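Local coordinates for tudor domain-containing protein 1 (Homo sapiens, PDB 5M9N) that probably takes part in piRNA-guided repression of transposable elements during spermatogenesis and here binds a symmetrically dimethylated peptide through its extended Tudor domain, at residues A[90-94]-A[95-99]; A[182-186]-A[187-191]; A[204-207]-A[208-212]. All coordinates share one frame; numbering follows the deposited sequence.

Contact 1: residues A[90-94]-A[95-99]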
ATOM      1  N   CYS A  90      -8.716   8.525  -9.261  1.00 27.15           N
ATOM      2  CA  CYS A  90      -7.851   7.731 -10.154  1.00 27.14           C
ATOM      3  C   CYS A  90      -6.633   8.573 -10.500  1.00 26.59           C
ATOM      4  O   CYS A  90      -6.739   9.803 -10.674  1.00 26.42           O
ATOM      5  CB  CYS A  90      -8.597   7.292 -11.408  1.00 28.03           C
ATOM      6  SG  CYS A  90     -10.208   6.553 -11.121  1.00 29.84           S
ATOM      7  N   ALA A  91      -5.471   7.931 -10.470  1.00 25.47           N
ATOM      8  CA  ALA A  91      -4.193   8.495 -10.818  1.00 25.13           C
ATOM      9  C   ALA A  91      -3.492   7.584 -11.832  1.00 25.62           C
ATOM     10  O   ALA A  91      -3.485   6.338 -11.653  1.00 24.59           O
ATOM     11  CB  ALA A  91      -3.360   8.609  -9.587  1.00 24.76           C
ATOM     12  N   GLN A  92      -2.900   8.192 -12.872  1.00 26.07           N
ATOM     13  CA  GLN A  92      -2.165   7.435 -13.886  1.00 26.79           C
ATOM     14  C   GLN A  92      -0.677   7.376 -13.525  1.00 26.83           C
ATOM     15  O   GLN A  92       0.037   8.393 -13.538  1.00 26.95           O
ATOM     16  CB  GLN A  92      -2.385   8.152 -15.223  1.00 27.75           C
ATOM     17  CG  GLN A  92      -2.011   7.398 -16.438  1.00 28.41           C
ATOM     18  CD  GLN A  92      -2.346   8.161 -17.697  1.00 29.23           C
ATOM     19  OE1 GLN A  92      -2.682   9.367 -17.679  1.00 30.04           O
ATOM     20  NE2 GLN A  92      -2.203   7.511 -18.779  1.00 30.00           N
ATOM     21  N   PHE A  93      -0.233   6.201 -13.135  1.00 26.71           N
ATOM     22  CA  PHE A  93       1.115   5.949 -12.633  1.00 27.19           C
ATOM     23  C   PHE A  93       2.149   6.322 -13.665  1.00 28.37           C
ATOM     24  O   PHE A  93       1.968   6.044 -14.835  1.00 28.46           O
ATOM     25  CB  PHE A  93       1.197   4.442 -12.236  1.00 27.39           C
ATOM     26  CG  PHE A  93       2.498   4.004 -11.601  1.00 27.51           C
ATOM     27  CD1 PHE A  93       3.225   4.840 -10.752  1.00 27.31           C
ATOM     28  CD2 PHE A  93       2.931   2.697 -11.776  1.00 27.75           C
ATOM     29  CE1 PHE A  93       4.392   4.408 -10.149  1.00 27.54           C
ATOM     30  CE2 PHE A  93       4.097   2.257 -11.189  1.00 27.92           C
ATOM     31  CZ  PHE A  93       4.824   3.096 -10.367  1.00 28.11           C
ATOM     32  N   SER A  94       3.213   7.019 -13.249  1.00 28.98           N
ATOM     33  CA  SER A  94       4.161   7.518 -14.221  1.00 30.49           C
ATOM     34  C   SER A  94       4.894   6.394 -14.975  1.00 31.90           C
ATOM     35  O   SER A  94       5.236   6.582 -16.126  1.00 31.24           O
ATOM     36  CB  SER A  94       5.215   8.407 -13.601  1.00 30.49           C
ATOM     37  OG  SER A  94       5.826   7.696 -12.567  1.00 29.92           O
ATOM     38  N   GLU A  95       5.189   5.309 -14.280  1.00 33.15           N
ATOM     39  CA  GLU A  95       6.063   4.249 -14.849  1.00 35.78           C
ATOM     40  C   GLU A  95       5.392   3.312 -15.871  1.00 35.60           C
ATOM     41  O   GLU A  95       6.084   2.700 -16.664  1.00 36.55           O
ATOM     42  CB  GLU A  95       6.642   3.376 -13.746  1.00 37.47           C
ATOM     43  CG  GLU A  95       7.677   3.989 -12.812  1.00 39.62           C
ATOM     44  CD  GLU A  95       8.192   2.926 -11.812  1.00 41.92           C
ATOM     45  OE1 GLU A  95       8.745   1.894 -12.250  1.00 44.78           O
ATOM     46  OE2 GLU A  95       8.052   3.093 -10.583  1.00 43.09           O
ATOM     47  N   ASP A  96       4.072   3.153 -15.832  1.00 34.34           N
ATOM     48  CA  ASP A  96       3.389   2.300 -16.828  1.00 34.18           C
ATOM     49  C   ASP A  96       2.166   2.993 -17.458  1.00 33.71           C
ATOM     50  O   ASP A  96       1.530   2.429 -18.317  1.00 32.97           O
ATOM     51  CB  ASP A  96       2.962   0.950 -16.172  1.00 33.77           C
ATOM     52  CG  ASP A  96       1.913   1.119 -15.059  1.00 32.67           C
ATOM     53  OD1 ASP A  96       1.495   2.275 -14.804  1.00 31.29           O
ATOM     54  OD2 ASP A  96       1.488   0.130 -14.417  1.00 31.76           O
ATOM     55  N   ASP A  97       1.786   4.176 -16.967  1.00 32.61           N
ATOM     56  CA  ASP A  97       0.637   4.927 -17.515  1.00 32.59           C
ATOM     57  C   ASP A  97      -0.685   4.261 -17.374  1.00 32.46           C
ATOM     58  O   ASP A  97      -1.636   4.643 -18.046  1.00 32.82           O
ATOM     59  CB  ASP A  97       0.877   5.356 -18.977  1.00 33.88           C
ATOM     60  CG  ASP A  97       1.951   6.387 -19.076  1.00 34.14           C
ATOM     61  OD1 ASP A  97       1.962   7.301 -18.213  1.00 33.46           O
ATOM     62  OD2 ASP A  97       2.773   6.317 -20.016  1.00 35.03           O
ATOM     63  N   GLN A  98      -0.775   3.337 -16.414  1.00 31.83           N
ATOM     64  CA  GLN A  98      -2.002   2.675 -16.119  1.00 31.73           C
ATOM     65  C   GLN A  98      -2.618   3.443 -14.980  1.00 29.98           C
ATOM     66  O   GLN A  98      -1.914   4.126 -14.290  1.00 29.01           O
ATOM     67  CB  GLN A  98      -1.708   1.253 -15.708  1.00 32.97           C
ATOM     68  CG  GLN A  98      -0.968   0.468 -16.779  1.00 35.20           C
ATOM     69  CD  GLN A  98      -1.610   0.594 -18.145  1.00 37.68           C
ATOM     70  OE1 GLN A  98      -1.088   1.282 -19.020  1.00 40.95           O
ATOM     71  NE2 GLN A  98      -2.782  -0.006 -18.322  1.00 38.66           N
ATOM     72  N   TRP A  99      -3.912   3.227 -14.794  1.00 28.91           N
ATOM     73  CA  TRP A  99      -4.744   3.910 -13.847  1.00 28.09           C
ATOM     74  C   TRP A  99      -4.870   3.070 -12.552  1.00 26.65           C
ATOM     75  O   TRP A  99      -5.084   1.867 -12.606  1.00 26.10           O
ATOM     76  CB  TRP A  99      -6.099   4.151 -14.460  1.00 28.60           C
ATOM     77  CG  TRP A  99      -6.028   5.280 -15.491  1.00 29.16           C
ATOM     78  CD1 TRP A  99      -5.938   5.122 -16.865  1.00 30.10           C
ATOM     79  CD2 TRP A  99      -6.029   6.677 -15.255  1.00 29.37           C
ATOM     80  NE1 TRP A  99      -5.896   6.320 -17.477  1.00 30.03           N
ATOM     81  CE2 TRP A  99      -5.952   7.307 -16.529  1.00 30.16           C
ATOM     82  CE3 TRP A  99      -6.113   7.479 -14.106  1.00 29.14           C
ATOM     83  CZ2 TRP A  99      -5.951   8.682 -16.681  1.00 30.58           C
ATOM     84  CZ3 TRP A  99      -6.083   8.860 -14.254  1.00 29.62           C
ATOM     85  CH2 TRP A  99      -6.023   9.458 -15.549  1.00 30.24           C
TER
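Gln92 lies flat over the indole of Trp99, its CB 3.6 Å from the centroid of the six-membered ring and almost exactly on the ring normal, a CH-pi contact across this non-hydrogen-bonded antiparallel pair. Beyond CG the extended chain keeps its amide stacked at 18° to the ring, while NE2 reaches past it to the Asp97 carbonyl, NE2 to O 3.0 Å, with the acceptor in the amide plane. Trp99 CE3 also meets Cys90 CB at 3.7 Å.

The turn from Phe93 to Gln98 is tied by backbone bonds from Phe93 N to Gln98 O (2.9 Å) and from Asp97 N to Phe93 O (2.8 Å). The Phe93 CG stands anti to N (chi1 -176°), which places one face of its ring under Glu95 CB, 4.1 Å from the ring centroid. Asp96 crosses this ring near a right angle, and its OD1, met from above the carboxylate plane by Gln98 N at 3.0 Å, closes an Asx turn; OD2 is held by Tyr100.

Phe93 packs on the modified side chain of the bound peptide and meets Tyr117 edge-to-face, as in the aromatic cage of Tudor domains. Asp97 OD1 forms a salt bridge with Arg130, which also bonds Gln92 O. This turn links strands 88-92 and 99-109, and Cys90 and Trp99 pack on the Cys72–Cys132 disulfide, which joins helix 58-73 to strand 131-132.

Contact 2: residues A[182-186]-A[187-191]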
ATOM      1  N   VAL A 182      -0.309  -9.485  14.915  1.00 32.82           N
ATOM      2  CA  VAL A 182      -0.105  -9.547  16.360  1.00 34.24           C
ATOM      3  C   VAL A 182      -1.082  -8.588  17.092  1.00 35.10           C
ATOM      4  O   VAL A 182      -1.578  -8.923  18.178  1.00 35.74           O
ATOM      5  CB  VAL A 182       1.323  -9.140  16.721  1.00 34.43           C
ATOM      6  CG1 VAL A 182       1.525  -9.175  18.225  1.00 36.15           C
ATOM      7  CG2 VAL A 182       2.353  -9.990  16.015  1.00 34.25           C
ATOM      8  N   ASP A 183      -1.294  -7.384  16.548  1.00 35.18           N
ATOM      9  CA  ASP A 183      -2.194  -6.371  17.150  1.00 36.55           C
ATOM     10  C   ASP A 183      -2.711  -5.383  16.109  1.00 36.46           C
ATOM     11  O   ASP A 183      -2.151  -5.297  15.026  1.00 35.17           O
ATOM     12  CB  ASP A 183      -1.444  -5.555  18.211  1.00 37.58           C
ATOM     13  CG  ASP A 183      -2.377  -4.718  19.145  1.00 39.14           C
ATOM     14  OD1 ASP A 183      -3.608  -5.022  19.290  1.00 39.44           O
ATOM     15  OD2 ASP A 183      -1.830  -3.758  19.769  1.00 40.07           O
ATOM     16  N   LYS A 184      -3.767  -4.657  16.453  1.00 37.86           N
ATOM     17  CA  LYS A 184      -4.263  -3.557  15.632  1.00 39.89           C
ATOM     18  C   LYS A 184      -3.917  -2.185  16.242  1.00 41.28           C
ATOM     19  O   LYS A 184      -4.237  -1.936  17.387  1.00 42.43           O
ATOM     20  CB  LYS A 184      -5.768  -3.653  15.510  1.00 41.37           C
ATOM     21  CG  LYS A 184      -6.278  -4.968  14.976  1.00 42.21           C
ATOM     22  CD  LYS A 184      -5.645  -5.325  13.661  1.00 42.70           C
ATOM     23  CE  LYS A 184      -5.748  -4.181  12.656  1.00 43.10           C
ATOM     24  NZ  LYS A 184      -5.609  -4.720  11.314  1.00 44.34           N
ATOM     25  N   LEU A 185      -3.245  -1.340  15.467  1.00 42.07           N
ATOM     26  CA  LEU A 185      -2.890   0.009  15.874  1.00 43.74           C
ATOM     27  C   LEU A 185      -3.880   0.933  15.208  1.00 45.51           C
ATOM     28  O   LEU A 185      -4.751   0.494  14.446  1.00 44.93           O
ATOM     29  CB  LEU A 185      -1.452   0.343  15.471  1.00 42.49           C
ATOM     30  CG  LEU A 185      -0.439  -0.700  15.917  1.00 42.71           C
ATOM     31  CD1 LEU A 185       0.972  -0.392  15.435  1.00 42.05           C
ATOM     32  CD2 LEU A 185      -0.493  -0.863  17.433  1.00 43.57           C
ATOM     33  N   GLU A 186      -3.757   2.223  15.488  1.00 48.06           N
ATOM     34  CA  GLU A 186      -4.762   3.161  15.021  1.00 49.15           C
ATOM     35  C   GLU A 186      -4.870   3.173  13.502  1.00 46.63           C
ATOM     36  O   GLU A 186      -5.955   3.001  12.949  1.00 47.72           O
ATOM     37  CB  GLU A 186      -4.499   4.580  15.570  1.00 52.48           C
ATOM     38  CG  GLU A 186      -5.656   5.547  15.260  1.00 56.02           C
ATOM     39  CD  GLU A 186      -5.418   6.950  15.784  1.00 58.69           C
ATOM     40  OE1 GLU A 186      -5.211   7.064  16.998  1.00 62.84           O
ATOM     41  OE2 GLU A 186      -5.449   7.932  14.999  1.00 60.59           O
ATOM     42  N   ASN A 187      -3.770   3.381  12.804  1.00 43.70           N
ATOM     43  CA  ASN A 187      -3.857   3.382  11.359  1.00 42.04           C
ATOM     44  C   ASN A 187      -3.141   2.178  10.696  1.00 37.84           C
ATOM     45  O   ASN A 187      -2.988   2.152   9.489  1.00 35.77           O
ATOM     46  CB  ASN A 187      -3.411   4.742  10.799  1.00 43.08           C
ATOM     47  CG  ASN A 187      -4.416   5.861  11.114  1.00 45.89           C
ATOM     48  OD1 ASN A 187      -5.246   6.243  10.267  1.00 46.68           O
ATOM     49  ND2 ASN A 187      -4.358   6.380  12.353  1.00 47.55           N
ATOM     50  N   SER A 188      -2.769   1.164  11.477  1.00 35.02           N
ATOM     51  CA  SER A 188      -2.043   0.014  10.894  1.00 32.51           C
ATOM     52  C   SER A 188      -2.134  -1.307  11.659  1.00 31.50           C
ATOM     53  O   SER A 188      -2.769  -1.378  12.689  1.00 31.30           O
ATOM     54  CB  SER A 188      -0.587   0.407  10.738  1.00 31.85           C
ATOM     55  OG  SER A 188      -0.013   0.633  11.947  1.00 32.31           O
ATOM     56  N   SER A 189      -1.518  -2.348  11.095  1.00 30.08           N
ATOM     57  CA  SER A 189      -1.366  -3.626  11.771  1.00 30.00           C
ATOM     58  C   SER A 189       0.058  -3.900  12.229  1.00 29.46           C
ATOM     59  O   SER A 189       0.983  -3.734  11.471  1.00 28.90           O
ATOM     60  CB  SER A 189      -1.799  -4.753  10.864  1.00 29.73           C
ATOM     61  OG  SER A 189      -3.110  -4.572  10.433  1.00 29.61           O
ATOM     62  N   LEU A 190       0.205  -4.354  13.474  1.00 29.48           N
ATOM     63  CA  LEU A 190       1.452  -4.853  13.979  1.00 29.67           C
ATOM     64  C   LEU A 190       1.523  -6.315  13.531  1.00 29.45           C
ATOM     65  O   LEU A 190       0.622  -7.062  13.808  1.00 29.79           O
ATOM     66  CB  LEU A 190       1.458  -4.794  15.509  1.00 30.36           C
ATOM     67  CG  LEU A 190       2.798  -5.032  16.192  1.00 30.81           C
ATOM     68  CD1 LEU A 190       3.836  -3.948  15.931  1.00 30.46           C
ATOM     69  CD2 LEU A 190       2.611  -5.201  17.712  1.00 32.13           C
ATOM     70  N   VAL A 191       2.593  -6.710  12.878  1.00 29.46           N
ATOM     71  CA  VAL A 191       2.657  -8.072  12.272  1.00 29.63           C
ATOM     72  C   VAL A 191       3.997  -8.734  12.514  1.00 30.48           C
ATOM     73  O   VAL A 191       5.002  -8.060  12.787  1.00 30.60           O
ATOM     74  CB  VAL A 191       2.431  -8.036  10.723  1.00 28.49           C
ATOM     75  CG1 VAL A 191       1.021  -7.599  10.346  1.00 28.30           C
ATOM     76  CG2 VAL A 191       3.497  -7.229  10.029  1.00 27.94           C
TER
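Asp183 and Leu190 form a hydrogen-bonded antiparallel pair in the beta hairpin of strands 177-184 and 189-195, whose segments 182-184 and 189-191 run 173° apart with axes 4.8 Å from each other at closest approach. Leu190 N gives to Asp183 O at 3.0 Å, but on the return side Leu190 O takes two donors: Val182 N at 2.8 Å and, weakly, Asp183 N at 3.4 Å. Two residues facing one make this a classic beta bulge. Nearer the tip, Leu185 N closes on Ser188 O at 2.8 Å, and Glu186 and Asn187 turn the corner side by side, joined by a weak bond between amide and carboxylate. Ser188 N is buried here without a partner in the model.

On one face, Lys184 folds back on itself, bent at chi2 and chi3 (-54° and -52°), and this curl delivers NZ to Ser189 OG at 2.7 Å; Leu31 O is a second acceptor for the ammonium. On the face of Asp183 and Leu190 the packing is looser and apolar: Leu190 CD2 lies 4.2 Å from Val182 CG1, the two side chains slanting across one another, and Leu190 CB is 4.4 Å from Leu185 CD1.

Strand 189-195 also pairs in parallel with strand 146-150, whose Val149 packs on Leu185, Ser188 and Leu190. Strand 177-184 pairs in turn with strand 36-44, so the hairpin lies inside the mixed sheet, probably the staphylococcal-nuclease-like half of the extended Tudor domain, and its turn extends beyond the strand ends.

Contact 3: residues A[204-207]-A[208-212]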
ATOM      1  N   VAL A 204      11.415 -12.178  10.279  1.00 42.08           N
ATOM      2  CA  VAL A 204      12.144 -11.026   9.825  1.00 41.48           C
ATOM      3  C   VAL A 204      12.635 -10.273  11.062  1.00 41.48           C
ATOM      4  O   VAL A 204      13.755  -9.819  11.057  1.00 40.78           O
ATOM      5  CB  VAL A 204      11.316 -10.140   8.853  1.00 40.93           C
ATOM      6  CG1 VAL A 204      12.060  -8.857   8.485  1.00 40.91           C
ATOM      7  CG2 VAL A 204      10.992 -10.926   7.584  1.00 40.75           C
ATOM      8  N   SER A 205      11.787 -10.153  12.095  1.00 42.15           N
ATOM      9  CA  SER A 205      12.150  -9.536  13.384  1.00 42.66           C
ATOM     10  C   SER A 205      13.444 -10.145  13.958  1.00 42.97           C
ATOM     11  O   SER A 205      14.360  -9.423  14.278  1.00 43.13           O
ATOM     12  CB  SER A 205      11.005  -9.696  14.407  1.00 43.53           C
ATOM     13  OG  SER A 205       9.829  -8.948  14.053  1.00 44.37           O
ATOM     14  N   LYS A 206      13.502 -11.468  14.048  1.00 43.02           N
ATOM     15  CA  LYS A 206      14.657 -12.202  14.680  1.00 44.80           C
ATOM     16  C   LYS A 206      15.978 -11.938  13.946  1.00 44.56           C
ATOM     17  O   LYS A 206      16.990 -11.671  14.577  1.00 44.82           O
ATOM     18  CB  LYS A 206      14.388 -13.736  14.792  1.00 45.54           C
ATOM     19  CG  LYS A 206      15.510 -14.576  15.464  1.00 47.37           C
ATOM     20  CD  LYS A 206      16.051 -13.962  16.766  1.00 48.81           C
ATOM     21  CE  LYS A 206      16.743 -14.954  17.719  1.00 50.40           C
ATOM     22  NZ  LYS A 206      17.557 -16.001  17.029  1.00 50.96           N
ATOM     23  N   VAL A 207      15.942 -11.944  12.619  1.00 44.43           N
ATOM     24  CA  VAL A 207      17.150 -11.698  11.834  1.00 46.28           C
ATOM     25  C   VAL A 207      17.684 -10.271  12.072  1.00 47.95           C
ATOM     26  O   VAL A 207      18.887 -10.072  12.209  1.00 50.17           O
ATOM     27  CB  VAL A 207      16.914 -11.898  10.326  1.00 45.49           C
ATOM     28  CG1 VAL A 207      18.167 -11.517   9.536  1.00 46.53           C
ATOM     29  CG2 VAL A 207      16.511 -13.329  10.002  1.00 45.78           C
ATOM     30  N   LEU A 208      16.790  -9.283  12.113  1.00 48.62           N
ATOM     31  CA  LEU A 208      17.190  -7.902  12.402  1.00 49.24           C
ATOM     32  C   LEU A 208      17.785  -7.710  13.822  1.00 50.46           C
ATOM     33  O   LEU A 208      18.739  -6.930  13.999  1.00 53.41           O
ATOM     34  CB  LEU A 208      16.011  -6.935  12.184  1.00 48.82           C
ATOM     35  CG  LEU A 208      15.510  -6.751  10.750  1.00 48.50           C
ATOM     36  CD1 LEU A 208      14.248  -5.898  10.744  1.00 48.46           C
ATOM     37  CD2 LEU A 208      16.572  -6.098   9.860  1.00 48.96           C
ATOM     38  N   LEU A 209      17.193  -8.371  14.816  1.00 49.61           N
ATOM     39  CA  LEU A 209      17.756  -8.475  16.161  1.00 51.01           C
ATOM     40  C   LEU A 209      19.125  -9.170  16.151  1.00 53.50           C
ATOM     41  O   LEU A 209      20.075  -8.655  16.731  1.00 54.05           O
ATOM     42  CB  LEU A 209      16.801  -9.230  17.090  1.00 51.30           C
ATOM     43  CG  LEU A 209      15.497  -8.482  17.409  1.00 51.21           C
ATOM     44  CD1 LEU A 209      14.320  -9.404  17.694  1.00 50.51           C
ATOM     45  CD2 LEU A 209      15.707  -7.531  18.570  1.00 51.54           C
ATOM     46  N   ASP A 210      19.235 -10.310  15.460  1.00 53.82           N
ATOM     47  CA  ASP A 210      20.513 -11.035  15.393  1.00 56.38           C
ATOM     48  C   ASP A 210      21.608 -10.245  14.691  1.00 57.17           C
ATOM     49  O   ASP A 210      22.768 -10.336  15.076  1.00 58.22           O
ATOM     50  CB  ASP A 210      20.344 -12.408  14.731  1.00 56.87           C
ATOM     51  CG  ASP A 210      19.554 -13.379  15.588  1.00 57.99           C
ATOM     52  OD1 ASP A 210      19.243 -13.085  16.757  1.00 58.71           O
ATOM     53  OD2 ASP A 210      19.235 -14.473  15.096  1.00 60.30           O
ATOM     54  N   ALA A 211      21.241  -9.446  13.695  1.00 57.02           N
ATOM     55  CA  ALA A 211      22.213  -8.661  12.922  1.00 57.52           C
ATOM     56  C   ALA A 211      22.645  -7.342  13.568  1.00 58.76           C
ATOM     57  O   ALA A 211      23.458  -6.613  12.987  1.00 60.73           O
ATOM     58  CB  ALA A 211      21.675  -8.386  11.529  1.00 56.74           C
ATOM     59  N   GLY A 212      22.103  -7.009  14.738  1.00 57.62           N
ATOM     60  CA  GLY A 212      22.459  -5.775  15.429  1.00 56.58           C
ATOM     61  C   GLY A 212      21.421  -4.678  15.272  1.00 54.85           C
ATOM     62  O   GLY A 212      21.169  -3.944  16.219  1.00 55.41           O
TER
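Leu208 packs on Val204, one helical turn before it. Its amide gives a long bond to the Val204 carbonyl, N to O 3.3 Å, and its side chain, with CG anti to the carbonyl carbon, runs back along the helix until CD1 lies 4.3 Å from Val204 CG1. Together the two side chains form an apolar ridge: Leu150 touches both, while Val172 and Leu167 of helix 162-172 meet Val204 and Leu208 respectively.

Leu209 repeats the pattern on another flank. Its N binds Ser205 O at 3.1 Å, and CD1 settles beside that same carbonyl oxygen, 3.4 Å from CD1. Ser205 OG bonds the Ala151 carbonyl, so the helix is fastened there by a polar bond while Leu209 packs on Val153 and Ala214.

Asp210 carries the charged part of the contact. Its N donates to the Lys206 carbonyl, N to O 2.8 Å, and its OD2 receives Lys206 NZ at 3.0 Å through the syn lone pair. The lysine leaves the backbone with CG anti to N (chi1 -179°), then bends at chi2 and chi4 (46° and 38°), which brings its CD and CE alongside the carboxylate and curls the ammonium onto it.

Ala211 closes the last of these helical bonds, N to Val207 O at 2.9 Å, and touches Leu167; Val207 itself packs on Leu171. With positive phi, Gly212 leaves the helix, its N still 3.3 Å from Leu209 O in a backbone hydrogen bond.

The chemistry is thus divided by side. Valine and leucine methyl groups, together with the Ser205–Ala151 bond, join the helix to its neighbours, while at the exposed flank the lysine probably offsets the cost of placing a carboxylate near the partially negative C-terminal end of the helix.

How the contacts relate
Contact 1 stands apart: its centre is about 29 Å from that of contact 2 and about 36 Å from that of contact 3, on the opposite side of the chain's centre, at a turn of the antiparallel sheet whose residues meet the bound peptide. Contacts 2 and 3 lie closer, nearest atoms about 5 Å apart without touching, and both lean on strand 146-150 and Ala151. Contact 2 is the surface one, while contacts 1 and 3 are partly buried. Their chemistry follows: the ligand-side turn uses aromatic faces and carboxylates, the hairpin backbone bonds and a lysine–serine link, and the helix regular amide bonds, valine and leucine packing on helix 162-172, and one exposed salt bridge.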